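Local coordinates for tRNA-5-methyluridine(54) 2-sulfurtransferase (Pyrococcus horikoshii, PDB 3VRH), which catalyses the ATP-dependent 2-thiolation of 5-methyluridine 54 in the T loop of tRNAs, which stabilises these tRNAs at high temperature, at residues A[130-138]-A[283-291]; A[9-17]-A[202-210]. All blocks are in the same frame, centred on the assembly; numbering follows the deposited sequence.

From the N terminus, the chain first lays down strand 12-14 of the N-terminal zinc-binding domain, half of interaction 2. It then enters the PP-loop domain and runs through helix 127-145, which supplies residues 130-138 of interaction 1, before helix 201-211 returns to the strand and closes a loop of 184 residues. The last short helix, 285-290, comes back to helix 127-145 across 144 residues and completes interaction 1. The two loops therefore cross rather than nest. Interaction 2 joins the N-terminal zinc domain to the catalytic domain, and interaction 1 joins the C-terminal zinc site to it; their centres lie about 37 Å apart, on opposite sides of the chain's centre.

Interaction 1 (A[130-138]-A[283-291]). With ZN (zinc ion), chain C.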
loop_
_atom_site.group_PDB
_atom_site.type_symbol
_atom_site.label_atom_id
_atom_site.label_comp_id
_atom_site.label_asym_id
_atom_site.label_seq_id
_atom_site.Cartn_x
_atom_site.Cartn_y
_atom_site.Cartn_z
ATOM N N TYR A 130 7.885 -16.215 16.967
ATOM C CA TYR A 130 7.276 -17.062 17.983
ATOM C C TYR A 130 7.027 -16.273 19.281
ATOM O O TYR A 130 6.178 -16.649 20.078
ATOM C CB TYR A 130 8.023 -18.388 18.213
ATOM C CG TYR A 130 9.421 -18.342 18.818
ATOM C CD1 TYR A 130 9.612 -18.346 20.198
ATOM C CD2 TYR A 130 10.544 -18.370 18.006
ATOM C CE1 TYR A 130 10.886 -18.350 20.743
ATOM C CE2 TYR A 130 11.811 -18.369 18.535
ATOM C CZ TYR A 130 11.987 -18.361 19.899
ATOM O OH TYR A 130 13.277 -18.358 20.409
ATOM N N CYS A 131 7.739 -15.158 19.452
ATOM C CA CYS A 131 7.460 -14.237 20.548
ATOM C C CYS A 131 6.041 -13.712 20.449
ATOM O O CYS A 131 5.307 -13.710 21.444
ATOM C CB CYS A 131 8.445 -13.061 20.567
ATOM S SG CYS A 131 8.217 -11.939 21.998
ATOM N N GLY A 132 5.662 -13.273 19.248
ATOM C CA GLY A 132 4.330 -12.749 18.975
ATOM C C GLY A 132 3.224 -13.761 19.241
ATOM O O GLY A 132 2.225 -13.436 19.908
ATOM N N LEU A 133 3.402 -14.979 18.720
ATOM C CA LEU A 133 2.491 -16.095 18.984
ATOM C C LEU A 133 2.323 -16.297 20.496
ATOM O O LEU A 133 1.208 -16.299 21.022
ATOM C CB LEU A 133 3.035 -17.389 18.353
ATOM C CG LEU A 133 2.460 -18.761 18.768
ATOM C CD1 LEU A 133 1.002 -18.938 18.317
ATOM C CD2 LEU A 133 3.332 -19.955 18.293
ATOM N N THR A 134 3.446 -16.476 21.175
ATOM C CA THR A 134 3.462 -16.759 22.603
ATOM C C THR A 134 2.807 -15.646 23.397
ATOM O O THR A 134 2.032 -15.905 24.324
ATOM C CB THR A 134 4.910 -16.897 23.101
ATOM O OG1 THR A 134 5.582 -17.882 22.318
ATOM C CG2 THR A 134 4.950 -17.313 24.589
ATOM N N LYS A 135 3.122 -14.401 23.050
ATOM C CA LYS A 135 2.607 -13.289 23.830
ATOM C C LYS A 135 1.083 -13.133 23.674
ATOM O O LYS A 135 0.366 -12.900 24.658
ATOM C CB LYS A 135 3.339 -11.988 23.473
ATOM C CG LYS A 135 2.887 -10.797 24.322
ATOM C CD LYS A 135 3.504 -9.455 23.843
ATOM C CE LYS A 135 3.038 -8.286 24.733
ATOM N NZ LYS A 135 3.577 -6.949 24.336
ATOM N N ARG A 136 0.594 -13.266 22.446
ATOM C CA ARG A 136 -0.830 -13.097 22.165
ATOM C C ARG A 136 -1.622 -14.182 22.881
ATOM O O ARG A 136 -2.703 -13.934 23.395
ATOM C CB ARG A 136 -1.127 -13.126 20.647
ATOM C CG ARG A 136 -1.088 -11.724 19.972
ATOM C CD ARG A 136 -1.450 -11.724 18.467
ATOM N NE ARG A 136 -0.551 -12.574 17.678
ATOM C CZ ARG A 136 0.650 -12.197 17.237
ATOM N NH1 ARG A 136 1.110 -10.980 17.507
ATOM N NH2 ARG A 136 1.402 -13.035 16.536
ATOM N N TYR A 137 -1.066 -15.384 22.910
ATOM C CA TYR A 137 -1.737 -16.510 23.532
ATOM C C TYR A 137 -1.856 -16.283 25.030
ATOM O O TYR A 137 -2.925 -16.474 25.618
ATOM C CB TYR A 137 -0.979 -17.815 23.279
ATOM C CG TYR A 137 -1.587 -19.006 24.015
ATOM C CD1 TYR A 137 -1.143 -19.367 25.277
ATOM C CD2 TYR A 137 -2.603 -19.768 23.439
ATOM C CE1 TYR A 137 -1.695 -20.441 25.954
ATOM C CE2 TYR A 137 -3.147 -20.850 24.099
ATOM C CZ TYR A 137 -2.689 -21.177 25.368
ATOM O OH TYR A 137 -3.222 -22.248 26.045
ATOM N N ILE A 138 -0.745 -15.887 25.640
ATOM C CA ILE A 138 -0.707 -15.691 27.088
ATOM C C ILE A 138 -1.627 -14.555 27.512
ATOM O O ILE A 138 -2.311 -14.661 28.523
ATOM C CB ILE A 138 0.723 -15.432 27.592
ATOM C CG1 ILE A 138 1.583 -16.681 27.406
ATOM C CG2 ILE A 138 0.708 -15.014 29.070
ATOM C CD1 ILE A 138 3.040 -16.516 27.854
ATOM N N ILE A 283 -4.949 -29.710 17.987
ATOM C CA ILE A 283 -4.041 -29.103 18.965
ATOM C C ILE A 283 -3.645 -27.715 18.472
ATOM O O ILE A 283 -3.455 -27.511 17.270
ATOM C CB ILE A 283 -2.796 -29.964 19.227
ATOM C CG1 ILE A 283 -3.215 -31.330 19.758
ATOM C CG2 ILE A 283 -1.886 -29.294 20.238
ATOM C CD1 ILE A 283 -2.061 -32.187 20.124
ATOM N N CYS A 284 -3.548 -26.750 19.382
ATOM C CA CYS A 284 -3.378 -25.374 18.939
ATOM C C CYS A 284 -1.919 -25.021 18.639
ATOM O O CYS A 284 -0.997 -25.779 18.965
ATOM C CB CYS A 284 -4.046 -24.380 19.896
ATOM S SG CYS A 284 -2.995 -23.697 21.191
ATOM N N ALA A 285 -1.738 -23.887 17.969
ATOM C CA ALA A 285 -0.421 -23.434 17.526
ATOM C C ALA A 285 0.549 -23.307 18.699
ATOM O O ALA A 285 1.644 -23.877 18.672
ATOM C CB ALA A 285 -0.539 -22.105 16.783
ATOM N N PHE A 286 0.128 -22.563 19.719
ATOM C CA PHE A 286 0.929 -22.381 20.929
ATOM C C PHE A 286 1.360 -23.728 21.478
ATOM O O PHE A 286 2.550 -23.983 21.627
ATOM C CB PHE A 286 0.120 -21.625 21.977
ATOM C CG PHE A 286 0.880 -21.325 23.248
ATOM C CD1 PHE A 286 1.670 -20.184 23.348
ATOM C CD2 PHE A 286 0.784 -22.167 24.345
ATOM C CE1 PHE A 286 2.349 -19.887 24.504
ATOM C CE2 PHE A 286 1.469 -21.878 25.518
ATOM C CZ PHE A 286 2.254 -20.738 25.598
ATOM N N CYS A 287 0.383 -24.597 21.741
ATOM C CA CYS A 287 0.646 -25.919 22.307
ATOM C C CYS A 287 1.547 -26.795 21.454
ATOM O O CYS A 287 2.405 -27.507 21.982
ATOM C CB CYS A 287 -0.662 -26.651 22.568
ATOM S SG CYS A 287 -1.401 -26.158 24.103
ATOM N N LYS A 288 1.344 -26.766 20.140
ATOM C CA LYS A 288 2.210 -27.549 19.260
ATOM C C LYS A 288 3.637 -27.006 19.271
ATOM O O LYS A 288 4.598 -27.768 19.387
ATOM C CB LYS A 288 1.655 -27.626 17.827
ATOM C CG LYS A 288 0.390 -28.470 17.710
ATOM C CD LYS A 288 -0.168 -28.512 16.289
ATOM C CE LYS A 288 0.532 -29.579 15.452
ATOM N NZ LYS A 288 0.033 -29.605 14.045
ATOM N N PHE A 289 3.778 -25.689 19.163
ATOM C CA PHE A 289 5.111 -25.091 19.148
ATOM C C PHE A 289 5.873 -25.405 20.428
ATOM O O PHE A 289 7.028 -25.815 20.390
ATOM C CB PHE A 289 5.051 -23.573 18.928
ATOM C CG PHE A 289 6.392 -22.907 19.039
ATOM C CD1 PHE A 289 7.250 -22.869 17.951
ATOM C CD2 PHE A 289 6.812 -22.348 20.245
ATOM C CE1 PHE A 289 8.497 -22.273 18.046
ATOM C CE2 PHE A 289 8.058 -21.747 20.355
ATOM C CZ PHE A 289 8.905 -21.708 19.243
ATOM N N TRP A 290 5.216 -25.204 21.568
ATOM C CA TRP A 290 5.873 -25.375 22.858
ATOM C C TRP A 290 5.933 -26.850 23.286
ATOM O O TRP A 290 6.606 -27.202 24.269
ATOM C CB TRP A 290 5.220 -24.461 23.930
ATOM C CG TRP A 290 5.636 -23.031 23.744
ATOM C CD1 TRP A 290 4.885 -22.010 23.236
ATOM C CD2 TRP A 290 6.942 -22.484 23.984
ATOM N NE1 TRP A 290 5.636 -20.856 23.173
ATOM C CE2 TRP A 290 6.898 -21.122 23.630
ATOM C CE3 TRP A 290 8.139 -23.015 24.471
ATOM C CZ2 TRP A 290 8.004 -20.287 23.748
ATOM C CZ3 TRP A 290 9.238 -22.186 24.591
ATOM C CH2 TRP A 290 9.164 -20.837 24.229
ATOM N N GLY A 291 5.253 -27.708 22.524
ATOM C CA GLY A 291 5.244 -29.132 22.805
ATOM C C GLY A 291 4.636 -29.410 24.166
ATOM O O GLY A 291 5.203 -30.125 24.993
HETATM ZN ZN ZN C . -3.536 -25.358 23.210
#
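The Phe286 ring is sandwiched between Tyr137 on one face and CD1 of Trp290 on the other, while CG2 of Thr134 meets its edge. Phe289 CE2 lies over the indole face of Trp290, and Phe289 CZ rests over the Tyr130 face, 3.4 Å from Tyr130 CG; the Tyr130 and Phe289 rings are slid apart and barely overlap. Phe286 and Tyr137 form an offset stack, centroids 3.8 Å apart and planes 9° from parallel, and Phe286 CB adds a CH-pi contact over the Tyr137 face. Both have CG anti to the backbone N, which extends each ring toward the opposing helix. Between the aromatic pairs, Leu133 CD1 lies 3.8 Å from Ala285 CB and its CD2 reaches Phe289 CB. The polar link is Trp290 NE1 to Thr134 OG1, 3.1 Å, with the oxygen in the indole plane. Thr134 OG1 in turn donates to Tyr130 O at 2.6 Å, so the buried hydroxyl both accepts and donates, and its rotation is fixed. Tyr130 OH is hydrogen-bonded to Gly119 N. Cys284 is the N-cap of helix 285-290, its SG accepting from Cys287 N; a Schellman motif at Gly291 ends the helix. Cys284 and Cys287 belong to a zinc site completed by Cys272 and Cys275, and the contact sets this site against PP-loop helix 127-145, which carries cluster ligand Cys131 and ATP-binding Lys135.

Interaction 2 (A[9-17]-A[202-210]); sequences EAYIKIHYP and REVVAYALA
Lys13 O is gripped by both terminal nitrogens of Arg202, NH2 at 2.8 Å and NH1 at 3.0 Å from Lys13 O, with the oxygen close to the guanidinium plane. NH2 comes in on a lone pair, whereas NH1 lies nearly along the C=O axis. Ile12 CG1 covers one guanidinium face and His15 NE2 the opposite one, the imidazole plane only 22° from that of the guanidinium. A water accepts from Lys13 N and, weakly, from Arg202 NH2. Farther along the helix, Tyr11 OH donates to Ala206 O at 2.9 Å, in the carbonyl plane, in addition to the helical bond from Ala210 N. The chi1 of 171° swings the Tyr11 ring away from its own backbone N and onto the methyls of Ala206 and Ala210; a leucine in its place would probably leave Ala206 O without this second donor and open a gap over both alanines. Ile12 CD1 meets Ala206 CB at 3.7 Å, and Phe26 of helix 23-40 touches both residues. The direct polar links here between the N-terminal zinc-binding domain and the PP-loop domain all end on main-chain carbonyls, so they probably depend more on backbone position than on paired charges.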
loop_
_atom_site.group_PDB
_atom_site.type_symbol
_atom_site.label_atom_id
_atom_site.label_comp_id
_atom_site.label_asym_id
_atom_site.label_seq_id
_atom_site.Cartn_x
_atom_site.Cartn_y
_atom_site.Cartn_z
ATOM N N GLU A 9 3.069 28.810 27.415
ATOM C CA GLU A 9 3.883 28.502 26.243
ATOM C C GLU A 9 3.411 27.210 25.561
ATOM O O GLU A 9 3.036 26.236 26.223
ATOM C CB GLU A 9 5.360 28.398 26.624
ATOM C CG GLU A 9 6.302 28.461 25.416
ATOM C CD GLU A 9 7.773 28.596 25.806
ATOM O OE1 GLU A 9 8.126 28.232 26.952
ATOM O OE2 GLU A 9 8.573 29.074 24.967
ATOM N N ALA A 10 3.419 27.215 24.235
ATOM C CA ALA A 10 2.982 26.055 23.469
ATOM C C ALA A 10 3.880 24.866 23.774
ATOM O O ALA A 10 5.094 25.004 23.854
ATOM C CB ALA A 10 2.998 26.372 21.986
ATOM N N TYR A 11 3.288 23.698 23.964
ATOM C CA TYR A 11 4.078 22.501 24.210
ATOM C C TYR A 11 4.185 21.686 22.938
ATOM O O TYR A 11 5.174 20.995 22.706
ATOM C CB TYR A 11 3.425 21.668 25.301
ATOM C CG TYR A 11 4.010 20.286 25.513
ATOM C CD1 TYR A 11 5.306 20.127 25.984
ATOM C CD2 TYR A 11 3.246 19.139 25.286
ATOM C CE1 TYR A 11 5.836 18.874 26.203
ATOM C CE2 TYR A 11 3.766 17.876 25.514
ATOM C CZ TYR A 11 5.067 17.749 25.973
ATOM O OH TYR A 11 5.623 16.499 26.208
ATOM N N ILE A 12 3.154 21.766 22.111
ATOM C CA ILE A 12 3.123 20.993 20.888
ATOM C C ILE A 12 2.151 21.625 19.887
ATOM O O ILE A 12 1.209 22.314 20.289
ATOM C CB ILE A 12 2.724 19.541 21.202
ATOM C CG1 ILE A 12 2.816 18.655 19.952
ATOM C CG2 ILE A 12 1.342 19.497 21.839
ATOM C CD1 ILE A 12 2.566 17.188 20.236
ATOM N N LYS A 13 2.401 21.424 18.593
ATOM C CA LYS A 13 1.449 21.820 17.551
ATOM C C LYS A 13 0.606 20.631 17.101
ATOM O O LYS A 13 1.133 19.604 16.706
ATOM C CB LYS A 13 2.157 22.452 16.353
ATOM C CG LYS A 13 1.197 22.879 15.236
ATOM C CD LYS A 13 1.919 23.698 14.163
ATOM C CE LYS A 13 0.947 24.296 13.147
ATOM N NZ LYS A 13 0.499 23.315 12.105
ATOM N N ILE A 14 -0.708 20.767 17.211
ATOM C CA ILE A 14 -1.632 19.736 16.768
ATOM C C ILE A 14 -2.109 20.140 15.381
ATOM O O ILE A 14 -2.474 21.300 15.169
ATOM C CB ILE A 14 -2.848 19.623 17.719
ATOM C CG1 ILE A 14 -2.386 19.331 19.152
ATOM C CG2 ILE A 14 -3.835 18.559 17.224
ATOM C CD1 ILE A 14 -1.523 18.096 19.263
ATOM N N HIS A 15 -2.104 19.196 14.445
ATOM C CA HIS A 15 -2.414 19.501 13.048
ATOM C C HIS A 15 -3.904 19.487 12.768
ATOM O O HIS A 15 -4.412 20.333 12.028
ATOM C CB HIS A 15 -1.725 18.511 12.101
ATOM C CG HIS A 15 -0.275 18.295 12.400
ATOM N ND1 HIS A 15 0.652 19.317 12.373
ATOM C CD2 HIS A 15 0.412 17.172 12.725
ATOM C CE1 HIS A 15 1.846 18.832 12.672
ATOM N NE2 HIS A 15 1.729 17.532 12.884
ATOM N N TYR A 16 -4.600 18.515 13.352
ATOM C CA TYR A 16 -6.026 18.345 13.088
ATOM C C TYR A 16 -6.844 18.243 14.374
ATOM O O TYR A 16 -6.817 17.212 15.051
ATOM C CB TYR A 16 -6.264 17.104 12.229
ATOM C CG TYR A 16 -5.360 17.013 11.023
ATOM C CD1 TYR A 16 -5.622 17.754 9.868
ATOM C CD2 TYR A 16 -4.243 16.187 11.033
ATOM C CE1 TYR A 16 -4.786 17.665 8.756
ATOM C CE2 TYR A 16 -3.406 16.093 9.926
ATOM C CZ TYR A 16 -3.686 16.829 8.800
ATOM O OH TYR A 16 -2.848 16.729 7.721
ATOM N N PRO A 17 -7.556 19.325 14.731
ATOM C CA PRO A 17 -7.498 20.610 14.025
ATOM C C PRO A 17 -6.211 21.372 14.355
ATOM O O PRO A 17 -5.502 20.991 15.289
ATOM C CB PRO A 17 -8.717 21.363 14.574
ATOM C CG PRO A 17 -8.907 20.813 15.944
ATOM C CD PRO A 17 -8.514 19.353 15.852
ATOM N N ARG A 202 3.506 10.271 17.415
ATOM C CA ARG A 202 4.082 11.520 17.885
ATOM C C ARG A 202 3.305 12.075 19.099
ATOM O O ARG A 202 3.901 12.558 20.070
ATOM C CB ARG A 202 4.050 12.487 16.711
ATOM C CG ARG A 202 4.444 13.884 16.985
ATOM C CD ARG A 202 3.939 14.746 15.820
ATOM N NE ARG A 202 4.182 16.143 16.111
ATOM C CZ ARG A 202 3.236 17.070 16.227
ATOM N NH1 ARG A 202 1.963 16.753 16.038
ATOM N NH2 ARG A 202 3.581 18.324 16.500
ATOM N N GLU A 203 1.978 11.985 19.058
ATOM C CA GLU A 203 1.168 12.423 20.209
ATOM C C GLU A 203 1.382 11.509 21.425
ATOM O O GLU A 203 1.429 11.973 22.551
ATOM C CB GLU A 203 -0.309 12.507 19.826
ATOM C CG GLU A 203 -0.561 13.620 18.836
ATOM C CD GLU A 203 -1.956 13.622 18.277
ATOM O OE1 GLU A 203 -2.582 12.545 18.182
ATOM O OE2 GLU A 203 -2.422 14.720 17.917
ATOM N N VAL A 204 1.538 10.210 21.178
ATOM C CA VAL A 204 1.831 9.270 22.252
ATOM C C VAL A 204 3.153 9.609 22.930
ATOM O O VAL A 204 3.210 9.735 24.166
ATOM C CB VAL A 204 1.830 7.814 21.770
ATOM C CG1 VAL A 204 2.287 6.884 22.879
ATOM C CG2 VAL A 204 0.437 7.420 21.269
ATOM N N VAL A 205 4.209 9.771 22.134
ATOM C CA VAL A 205 5.485 10.226 22.681
ATOM C C VAL A 205 5.310 11.492 23.522
ATOM O O VAL A 205 5.757 11.548 24.676
ATOM C CB VAL A 205 6.548 10.477 21.585
ATOM C CG1 VAL A 205 7.766 11.211 22.181
ATOM C CG2 VAL A 205 6.976 9.159 20.954
ATOM N N ALA A 206 4.632 12.491 22.969
ATOM C CA ALA A 206 4.441 13.736 23.703
ATOM C C ALA A 206 3.645 13.552 25.010
ATOM O O ALA A 206 3.894 14.224 26.016
ATOM C CB ALA A 206 3.801 14.793 22.804
ATOM N N TYR A 207 2.692 12.632 25.002
ATOM C CA TYR A 207 1.877 12.435 26.182
ATOM C C TYR A 207 2.666 11.771 27.305
ATOM O O TYR A 207 2.635 12.238 28.438
ATOM C CB TYR A 207 0.623 11.632 25.859
ATOM C CG TYR A 207 -0.336 11.572 27.021
ATOM C CD1 TYR A 207 -0.276 10.537 27.943
ATOM C CD2 TYR A 207 -1.285 12.566 27.210
ATOM C CE1 TYR A 207 -1.154 10.483 29.027
ATOM C CE2 TYR A 207 -2.165 12.525 28.281
ATOM C CZ TYR A 207 -2.100 11.478 29.186
ATOM O OH TYR A 207 -2.970 11.426 30.256
ATOM N N ALA A 208 3.361 10.682 26.990
ATOM C CA ALA A 208 4.214 9.996 27.956
ATOM C C ALA A 208 5.181 10.947 28.648
ATOM O O ALA A 208 5.369 10.893 29.852
ATOM C CB ALA A 208 4.996 8.895 27.283
ATOM N N LEU A 209 5.808 11.807 27.870
ATOM C CA LEU A 209 6.803 12.712 28.411
ATOM C C LEU A 209 6.117 13.744 29.286
ATOM O O LEU A 209 6.655 14.140 30.314
ATOM C CB LEU A 209 7.596 13.365 27.273
ATOM C CG LEU A 209 8.179 12.259 26.368
ATOM C CD1 LEU A 209 9.058 12.788 25.220
ATOM C CD2 LEU A 209 8.915 11.187 27.211
ATOM N N ALA A 210 4.911 14.146 28.893
ATOM C CA ALA A 210 4.161 15.134 29.664
ATOM C C ALA A 210 3.762 14.590 31.027
ATOM O O ALA A 210 3.790 15.313 32.009
ATOM C CB ALA A 210 2.944 15.619 28.898
HETATM O O HOH W 1 4.946 20.475 17.621
#